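Tail fiber protein (Pseudomonas aeruginosa, PDB 6CL6) probably serves as the trimeric receptor-binding fiber of an R2 pyocin, a contractile injection particle, recognising the surface of target bacteria. Local coordinates at residues R196-S200 against N201-P205; G225-W228 against N229-P232; G253-P256 against L257-G261. One frame throughout, in Å; residues are numbered along the deposited sequence.

Interaction 1. Residues R196-S200 against N201-P205; sequences RCRHS and NTWFP. With EDO (1,2-ethanediol), chain T.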
loop_
_atom_site.group_PDB
_atom_site.type_symbol
_atom_site.label_atom_id
_atom_site.label_comp_id
_atom_site.label_asym_id
_atom_site.label_seq_id
_atom_site.Cartn_x
_atom_site.Cartn_y
_atom_site.Cartn_z
ATOM N N ARG A 196 23.310 -16.478 -10.862
ATOM C CA ARG A 196 23.615 -16.011 -12.203
ATOM C C ARG A 196 24.252 -17.157 -12.986
ATOM O O ARG A 196 24.564 -18.229 -12.444
ATOM C CB ARG A 196 24.527 -14.776 -12.204
ATOM C CG ARG A 196 25.993 -15.075 -11.885
ATOM C CD ARG A 196 26.906 -13.853 -11.975
ATOM N NE ARG A 196 28.291 -14.217 -11.633
ATOM C CZ ARG A 196 29.369 -13.540 -11.997
ATOM N NH1 ARG A 196 29.263 -12.425 -12.722
ATOM N NH2 ARG A 196 30.582 -13.977 -11.649
ATOM N N CYS A 197 24.451 -16.909 -14.281
ATOM C CA CYS A 197 25.033 -17.875 -15.204
ATOM C C CYS A 197 25.919 -17.187 -16.230
ATOM O O CYS A 197 25.514 -16.168 -16.825
ATOM C CB CYS A 197 23.929 -18.636 -15.961
ATOM S SG CYS A 197 24.487 -19.913 -17.125
ATOM N N ARG A 198 27.094 -17.782 -16.485
ATOM C CA ARG A 198 27.922 -17.384 -17.625
ATOM C C ARG A 198 27.467 -18.158 -18.841
ATOM O O ARG A 198 27.652 -19.388 -18.918
ATOM C CB ARG A 198 29.399 -17.601 -17.366
ATOM C CG ARG A 198 30.256 -16.884 -18.432
ATOM C CD ARG A 198 31.704 -17.244 -18.302
ATOM N NE ARG A 198 31.958 -18.560 -18.869
ATOM C CZ ARG A 198 33.148 -19.155 -18.853
ATOM N NH1 ARG A 198 34.178 -18.559 -18.295
ATOM N NH2 ARG A 198 33.278 -20.358 -19.375
ATOM N N HIS A 199 26.894 -17.453 -19.807
ATOM C CA HIS A 199 26.336 -18.094 -21.001
ATOM C C HIS A 199 27.207 -17.705 -22.189
ATOM O O HIS A 199 27.355 -16.518 -22.484
ATOM C CB HIS A 199 24.893 -17.676 -21.244
ATOM C CG HIS A 199 24.345 -18.209 -22.528
ATOM N ND1 HIS A 199 23.780 -17.408 -23.491
ATOM C CD2 HIS A 199 24.336 -19.463 -23.030
ATOM C CE1 HIS A 199 23.412 -18.153 -24.516
ATOM N NE2 HIS A 199 23.734 -19.404 -24.259
ATOM N N SER A 200 27.794 -18.699 -22.849
ATOM C CA SER A 200 28.730 -18.481 -23.965
ATOM C C SER A 200 29.700 -17.363 -23.641
ATOM O O SER A 200 29.902 -16.418 -24.414
ATOM C CB SER A 200 27.974 -18.215 -25.260
ATOM O OG SER A 200 27.392 -19.418 -25.732
ATOM N N ASN A 201 30.279 -17.466 -22.454
ATOM C CA ASN A 201 31.370 -16.635 -21.962
ATOM C C ASN A 201 30.958 -15.221 -21.579
ATOM O O ASN A 201 31.827 -14.409 -21.273
ATOM C CB ASN A 201 32.520 -16.588 -22.989
ATOM C CG ASN A 201 33.108 -17.987 -23.278
ATOM O OD1 ASN A 201 33.713 -18.599 -22.410
ATOM N ND2 ASN A 201 32.916 -18.478 -24.510
ATOM N N THR A 202 29.662 -14.919 -21.527
ATOM C CA THR A 202 29.182 -13.623 -21.034
ATOM C C THR A 202 28.284 -13.839 -19.822
ATOM O O THR A 202 27.332 -14.592 -19.896
ATOM C CB THR A 202 28.410 -12.874 -22.124
ATOM O OG1 THR A 202 29.279 -12.635 -23.245
ATOM C CG2 THR A 202 27.886 -11.544 -21.606
ATOM N N TRP A 203 28.589 -13.152 -18.723
ATOM C CA TRP A 203 27.803 -13.319 -17.503
ATOM C C TRP A 203 26.507 -12.526 -17.569
ATOM O O TRP A 203 26.503 -11.332 -17.867
ATOM C CB TRP A 203 28.601 -12.891 -16.287
ATOM C CG TRP A 203 29.773 -13.753 -15.998
ATOM C CD1 TRP A 203 31.048 -13.566 -16.448
ATOM C CD2 TRP A 203 29.800 -14.932 -15.176
ATOM N NE1 TRP A 203 31.872 -14.568 -15.983
ATOM C CE2 TRP A 203 31.136 -15.411 -15.187
ATOM C CE3 TRP A 203 28.834 -15.622 -14.421
ATOM C CZ2 TRP A 203 31.527 -16.553 -14.488
ATOM C CZ3 TRP A 203 29.237 -16.792 -13.728
ATOM C CH2 TRP A 203 30.556 -17.225 -13.772
ATOM N N PHE A 204 25.403 -13.206 -17.313
ATOM C CA PHE A 204 24.140 -12.548 -17.008
ATOM C C PHE A 204 24.234 -11.830 -15.677
ATOM O O PHE A 204 25.046 -12.196 -14.830
ATOM C CB PHE A 204 23.006 -13.569 -16.964
ATOM C CG PHE A 204 22.441 -13.910 -18.305
ATOM C CD1 PHE A 204 21.529 -13.056 -18.917
ATOM C CD2 PHE A 204 22.785 -15.084 -18.948
ATOM C CE1 PHE A 204 20.987 -13.361 -20.154
ATOM C CE2 PHE A 204 22.242 -15.387 -20.180
ATOM C CZ PHE A 204 21.348 -14.521 -20.789
ATOM N N PRO A 205 23.382 -10.812 -15.466
ATOM C CA PRO A 205 23.352 -10.117 -14.172
ATOM C C PRO A 205 22.925 -11.034 -13.060
ATOM O O PRO A 205 22.146 -11.966 -13.262
ATOM C CB PRO A 205 22.307 -9.001 -14.372
ATOM C CG PRO A 205 22.136 -8.877 -15.853
ATOM C CD PRO A 205 22.390 -10.259 -16.410
HETATM C C1 EDO T . 20.761 -21.286 -24.619
HETATM O O1 EDO T . 21.561 -20.639 -25.608
HETATM C C2 EDO T . 19.289 -21.088 -24.980
HETATM O O2 EDO T . 18.924 -22.070 -25.954
HETATM O O HOH W 1 27.065 -10.729 -13.526
HETATM O O HOH W 2 29.935 -19.584 -20.449
HETATM O O HOH W 3 34.524 -15.979 -16.791
HETATM O O HOH W 4 31.494 -17.408 -27.218
#

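Interaction 2. Residues G225-W228 against N229-P232; sequences GFYW and NALP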
loop_
_atom_site.group_PDB
_atom_site.type_symbol
_atom_site.label_atom_id
_atom_site.label_comp_id
_atom_site.label_asym_id
_atom_site.label_seq_id
_atom_site.Cartn_x
_atom_site.Cartn_y
_atom_site.Cartn_z
ATOM N N GLY A 225 -8.601 -2.522 -2.087
ATOM C CA GLY A 225 -8.743 -1.580 -1.000
ATOM C C GLY A 225 -8.686 -0.130 -1.421
ATOM O O GLY A 225 -8.713 0.748 -0.549
ATOM N N PHE A 226 -8.614 0.152 -2.720
ATOM C CA PHE A 226 -8.443 1.507 -3.239
ATOM C C PHE A 226 -9.812 2.056 -3.623
ATOM O O PHE A 226 -10.311 1.821 -4.727
ATOM C CB PHE A 226 -7.494 1.514 -4.426
ATOM C CG PHE A 226 -7.245 2.870 -5.005
ATOM C CD1 PHE A 226 -6.816 3.915 -4.206
ATOM C CD2 PHE A 226 -7.400 3.097 -6.360
ATOM C CE1 PHE A 226 -6.566 5.146 -4.743
ATOM C CE2 PHE A 226 -7.152 4.344 -6.899
ATOM C CZ PHE A 226 -6.730 5.369 -6.087
ATOM N N TYR A 227 -10.435 2.767 -2.688
ATOM C CA TYR A 227 -11.719 3.399 -2.981
ATOM C C TYR A 227 -12.014 4.468 -1.942
ATOM O O TYR A 227 -11.437 4.481 -0.854
ATOM C CB TYR A 227 -12.855 2.360 -3.047
ATOM C CG TYR A 227 -12.987 1.464 -1.841
ATOM C CD1 TYR A 227 -12.278 0.274 -1.755
ATOM C CD2 TYR A 227 -13.849 1.783 -0.799
ATOM C CE1 TYR A 227 -12.395 -0.542 -0.673
ATOM C CE2 TYR A 227 -13.977 0.961 0.298
ATOM C CZ TYR A 227 -13.245 -0.202 0.351
ATOM O OH TYR A 227 -13.369 -1.022 1.433
ATOM N N TRP A 228 -12.964 5.343 -2.294
ATOM C CA TRP A 228 -13.251 6.552 -1.526
ATOM C C TRP A 228 -13.505 6.286 -0.046
ATOM O O TRP A 228 -12.858 6.883 0.823
ATOM C CB TRP A 228 -14.453 7.244 -2.175
ATOM C CG TRP A 228 -15.018 8.368 -1.402
ATOM C CD1 TRP A 228 -16.119 8.333 -0.589
ATOM C CD2 TRP A 228 -14.527 9.711 -1.362
ATOM N NE1 TRP A 228 -16.339 9.579 -0.042
ATOM C CE2 TRP A 228 -15.378 10.443 -0.505
ATOM C CE3 TRP A 228 -13.458 10.367 -1.964
ATOM C CZ2 TRP A 228 -15.184 11.793 -0.238
ATOM C CZ3 TRP A 228 -13.272 11.716 -1.696
ATOM C CH2 TRP A 228 -14.137 12.415 -0.849
ATOM N N ASN A 229 -14.486 5.431 0.265
ATOM C CA ASN A 229 -14.819 5.167 1.663
ATOM C C ASN A 229 -13.636 4.610 2.462
ATOM O O ASN A 229 -13.565 4.797 3.684
ATOM C CB ASN A 229 -15.996 4.193 1.746
ATOM C CG ASN A 229 -17.315 4.854 1.446
ATOM O OD1 ASN A 229 -17.487 6.052 1.691
ATOM N ND2 ASN A 229 -18.247 4.091 0.892
ATOM N N ALA A 230 -12.679 3.972 1.802
ATOM C CA ALA A 230 -11.539 3.420 2.529
ATOM C C ALA A 230 -10.436 4.445 2.755
ATOM O O ALA A 230 -9.582 4.238 3.616
ATOM C CB ALA A 230 -10.983 2.209 1.782
ATOM N N LEU A 231 -10.451 5.541 2.028
ATOM C CA LEU A 231 -9.406 6.561 2.140
ATOM C C LEU A 231 -9.477 7.271 3.475
ATOM O O LEU A 231 -10.459 7.980 3.731
ATOM C CB LEU A 231 -9.546 7.560 0.997
ATOM C CG LEU A 231 -8.478 8.653 0.937
ATOM C CD1 LEU A 231 -7.110 8.031 0.620
ATOM C CD2 LEU A 231 -8.819 9.722 -0.065
ATOM N N PRO A 232 -8.483 7.135 4.345
ATOM C CA PRO A 232 -8.530 7.851 5.622
ATOM C C PRO A 232 -8.185 9.321 5.447
ATOM O O PRO A 232 -7.629 9.748 4.429
ATOM C CB PRO A 232 -7.470 7.151 6.474
ATOM C CG PRO A 232 -6.503 6.617 5.489
ATOM C CD PRO A 232 -7.305 6.251 4.252
#

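Interaction 3. Residues G253-P256 against L257-G261; sequences GILP and LARGG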
loop_
_atom_site.group_PDB
_atom_site.type_symbol
_atom_site.label_atom_id
_atom_site.label_comp_id
_atom_site.label_asym_id
_atom_site.label_seq_id
_atom_site.Cartn_x
_atom_site.Cartn_y
_atom_site.Cartn_z
ATOM N N GLY A 253 -32.312 33.161 10.663
ATOM C CA GLY A 253 -31.891 34.545 10.593
ATOM C C GLY A 253 -32.943 35.446 9.953
ATOM O O GLY A 253 -33.931 35.001 9.360
ATOM N N ILE A 254 -32.700 36.749 10.050
ATOM C CA ILE A 254 -33.627 37.766 9.541
ATOM C C ILE A 254 -32.825 38.737 8.684
ATOM O O ILE A 254 -31.894 39.388 9.173
ATOM C CB ILE A 254 -34.355 38.506 10.667
ATOM C CG1 ILE A 254 -35.288 37.536 11.401
ATOM C CG2 ILE A 254 -35.173 39.716 10.114
ATOM C CD1 ILE A 254 -35.881 38.097 12.676
ATOM N N LEU A 255 -33.176 38.817 7.409
ATOM C CA LEU A 255 -32.446 39.645 6.462
ATOM C C LEU A 255 -32.548 41.117 6.845
ATOM O O LEU A 255 -33.657 41.618 7.099
ATOM C CB LEU A 255 -33.016 39.437 5.056
ATOM C CG LEU A 255 -32.174 39.965 3.909
ATOM C CD1 LEU A 255 -30.896 39.123 3.854
ATOM C CD2 LEU A 255 -32.931 39.888 2.597
ATOM N N PRO A 256 -31.441 41.845 6.895
ATOM C CA PRO A 256 -31.509 43.265 7.258
ATOM C C PRO A 256 -31.713 44.137 6.024
ATOM O O PRO A 256 -31.617 43.683 4.886
ATOM C CB PRO A 256 -30.141 43.527 7.906
ATOM C CG PRO A 256 -29.216 42.595 7.149
ATOM C CD PRO A 256 -30.041 41.398 6.700
ATOM N N LEU A 257 -32.040 45.410 6.283
ATOM C CA LEU A 257 -32.227 46.358 5.196
ATOM C C LEU A 257 -30.971 46.465 4.334
ATOM O O LEU A 257 -31.060 46.612 3.113
ATOM C CB LEU A 257 -32.609 47.726 5.768
ATOM C CG LEU A 257 -32.855 48.842 4.769
ATOM C CD1 LEU A 257 -33.990 48.480 3.856
ATOM C CD2 LEU A 257 -33.148 50.167 5.481
ATOM N N ALA A 258 -29.790 46.364 4.945
ATOM C CA ALA A 258 -28.551 46.436 4.167
ATOM C C ALA A 258 -28.559 45.457 2.997
ATOM O O ALA A 258 -27.953 45.731 1.952
ATOM C CB ALA A 258 -27.356 46.170 5.079
ATOM N N ARG A 259 -29.280 44.336 3.126
ATOM C CA ARG A 259 -29.336 43.324 2.073
ATOM C C ARG A 259 -30.666 43.333 1.314
ATOM O O ARG A 259 -30.956 42.397 0.555
ATOM C CB ARG A 259 -29.080 41.943 2.682
ATOM C CG ARG A 259 -27.778 41.815 3.473
ATOM C CD ARG A 259 -26.614 41.414 2.580
ATOM N NE ARG A 259 -26.164 42.515 1.736
ATOM C CZ ARG A 259 -25.360 43.495 2.146
ATOM N NH1 ARG A 259 -24.921 43.516 3.400
ATOM N NH2 ARG A 259 -25.005 44.457 1.306
ATOM N N GLY A 260 -31.479 44.372 1.487
ATOM C CA GLY A 260 -32.777 44.406 0.855
ATOM C C GLY A 260 -33.853 43.665 1.598
ATOM O O GLY A 260 -34.895 43.359 0.997
ATOM N N GLY A 261 -33.640 43.375 2.890
ATOM C CA GLY A 261 -34.675 42.834 3.747
ATOM C C GLY A 261 -35.383 43.919 4.553
ATOM O O GLY A 261 -35.109 45.109 4.426
#

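Interaction 1. Residues R196-S200 against N201-P205
The indole of W203 lies between two arginines. On one face the guanidinium of R196 stacks almost parallel to it, planes 15° apart. R196 CZ stands 3.6 Å from the centroid of the W203 six-membered ring, a cation-pi contact. On the opposite face the CB methylene of R198 sits nearly over the middle of the same ring, a CH-pi contact with R198 CB 3.4 Å from the centroid. At the edge of the R196 guanidinium, in its plane, a water links NH1 to F204 O. Two waters at the edge of the R198 guanidinium join NH1 to W203 NE1 and NE to N201 N. N201 OD1 lies over one face of that group, 3.5 Å from R198 NH2, without a hydrogen bond. The F204 ring meets C197 O and H199 CB at its edge.

R196 reaches the indole because its chain runs extended from CG to NE. R198 runs extended to CD, which lies near W203 NE1; the bend at chi3 (78°) then turns NE and the guanidinium toward N201. H199 NE2 makes a weak hydrogen bond to O1 of an ethanediol.

The backbone forms a two-residue beta hairpin, with S200 and N201 at the corners of a type I' turn. R198 and W203 are a non-hydrogen-bonded pair. H199 and T202 are a hydrogen-bonded pair, with H199 N to T202 O at 2.9 Å and T202 N to H199 O at 3.0 Å. F204 N to C197 O adds a third bond of 3.0 Å.

R196 NH2 makes a salt bridge to D141 and NE a hydrogen bond to Q183. R198 NH2 bonds S178 O. Strand 180-187 flanks strand 193-199 of the hairpin on its other side, and H199 meets Y188 of the second subunit edge-to-face.

Interaction 2. Residues G225-W228 against N229-P232
The backbone folds into two overlapping turns, with A230 N bonded to Y227 O at 3.0 Å, L231 N bonded to W228 O at 3.0 Å and a weak bond from L231 N to Y227 O.

The fold-back brings A230 under the ring of Y227. A230 CB lies over one face, 3.7 Å from the ring centroid and 17° off the ring normal. This is a CH-pi contact, and it is offset toward the rim, with Y227 CE2 nearest at 3.6 Å. Y227 CG is placed between the backbone N and the carbonyl carbon (chi1 54°), which turns the ring back over the turn. A230 CB also touches G225 O at 3.6 Å. The side chains of W228 and N229 cross at about a right angle. N229 OD1 approaches W228 CD1 to 3.5 Å, with ring and amide planes 55° apart.

K234 bonds W228 O and L231 O and makes a cation-pi contact with W228. W228 and L231 pack against their counterparts in neighbouring subunits. The turn is thus held by backbone bonds and one methyl-on-ring contact, while the lysine gathers two carbonyls and an indole. Its positive charge would probably polarise both carbonyls.

Interaction 3. Residues G253-P256 against L257-G261
L255 and R259 meet at about a right angle. L255 CD1 touches the start of the arginine chain, 3.6 Å from R259 CB. The other branch, CD2, turns to the backbone and lies 3.6 Å from G261 N. With CG anti to the backbone N (chi1 -166°) and chi2 at 67°, CD1 faces R259 and CD2 faces G261. P256 meets R259 differently. The proline ring and the arginine chain lie side by side and point the same way, with R259 CG 4.0 Å from P256 CD. R259 thus uses its aliphatic root against both residues.

Beyond CG the arginine chain bends at chi2 and chi3. These bends carry the polar end away from L255 and P256. Its NE bonds G253 O of the second subunit. In turn, G253 O accepts from R259 NE of the third subunit.

The backbone centres on P256 O, which accepts two hydrogen bonds. R259 N is 3.0 Å from P256 O and G261 N is 2.9 Å from P256 O. They approach from opposite faces of the carbonyl plane, which fixes the peptide between them. Within 257-261, G260 N bonds L257 O at 2.8 Å. G260 has a positive phi (83°), a conformation suited to glycine, and it bends the chain back toward L255.

L255 packs on L255 of both other subunits, and L257 packs on A267 of the second. L255 is also joined to G263 by a backbone hydrogen bond. The 6→1 bond G261 N to P256 O, the 5→2 bond G260 N to L257 O and the positive phi of G260 make a Schellman motif closing the short 3-10 segment 257-258. It lies in the slender part of a trimeric fiber where the three chains interlock.

In the fold
The three contacts follow one another along the chain, and none nests in or crosses another. Interaction 1 comes first and closes the hairpin between strands 193-199 and 202-208, at the edge of the mixed sheet, as counted within this chain. Interaction 2 follows in the long loop before strand 245-246. Its centre is about 46 Å from that of interaction 1. Interaction 3 lies after strand 250-252 and before helix 267-274, with its centre about 44 Å from that of interaction 2. The side chain of L255 is about 14 Å from the iron ion. Each contact is a local turn, and all three touch the second subunit along the elongated trimer.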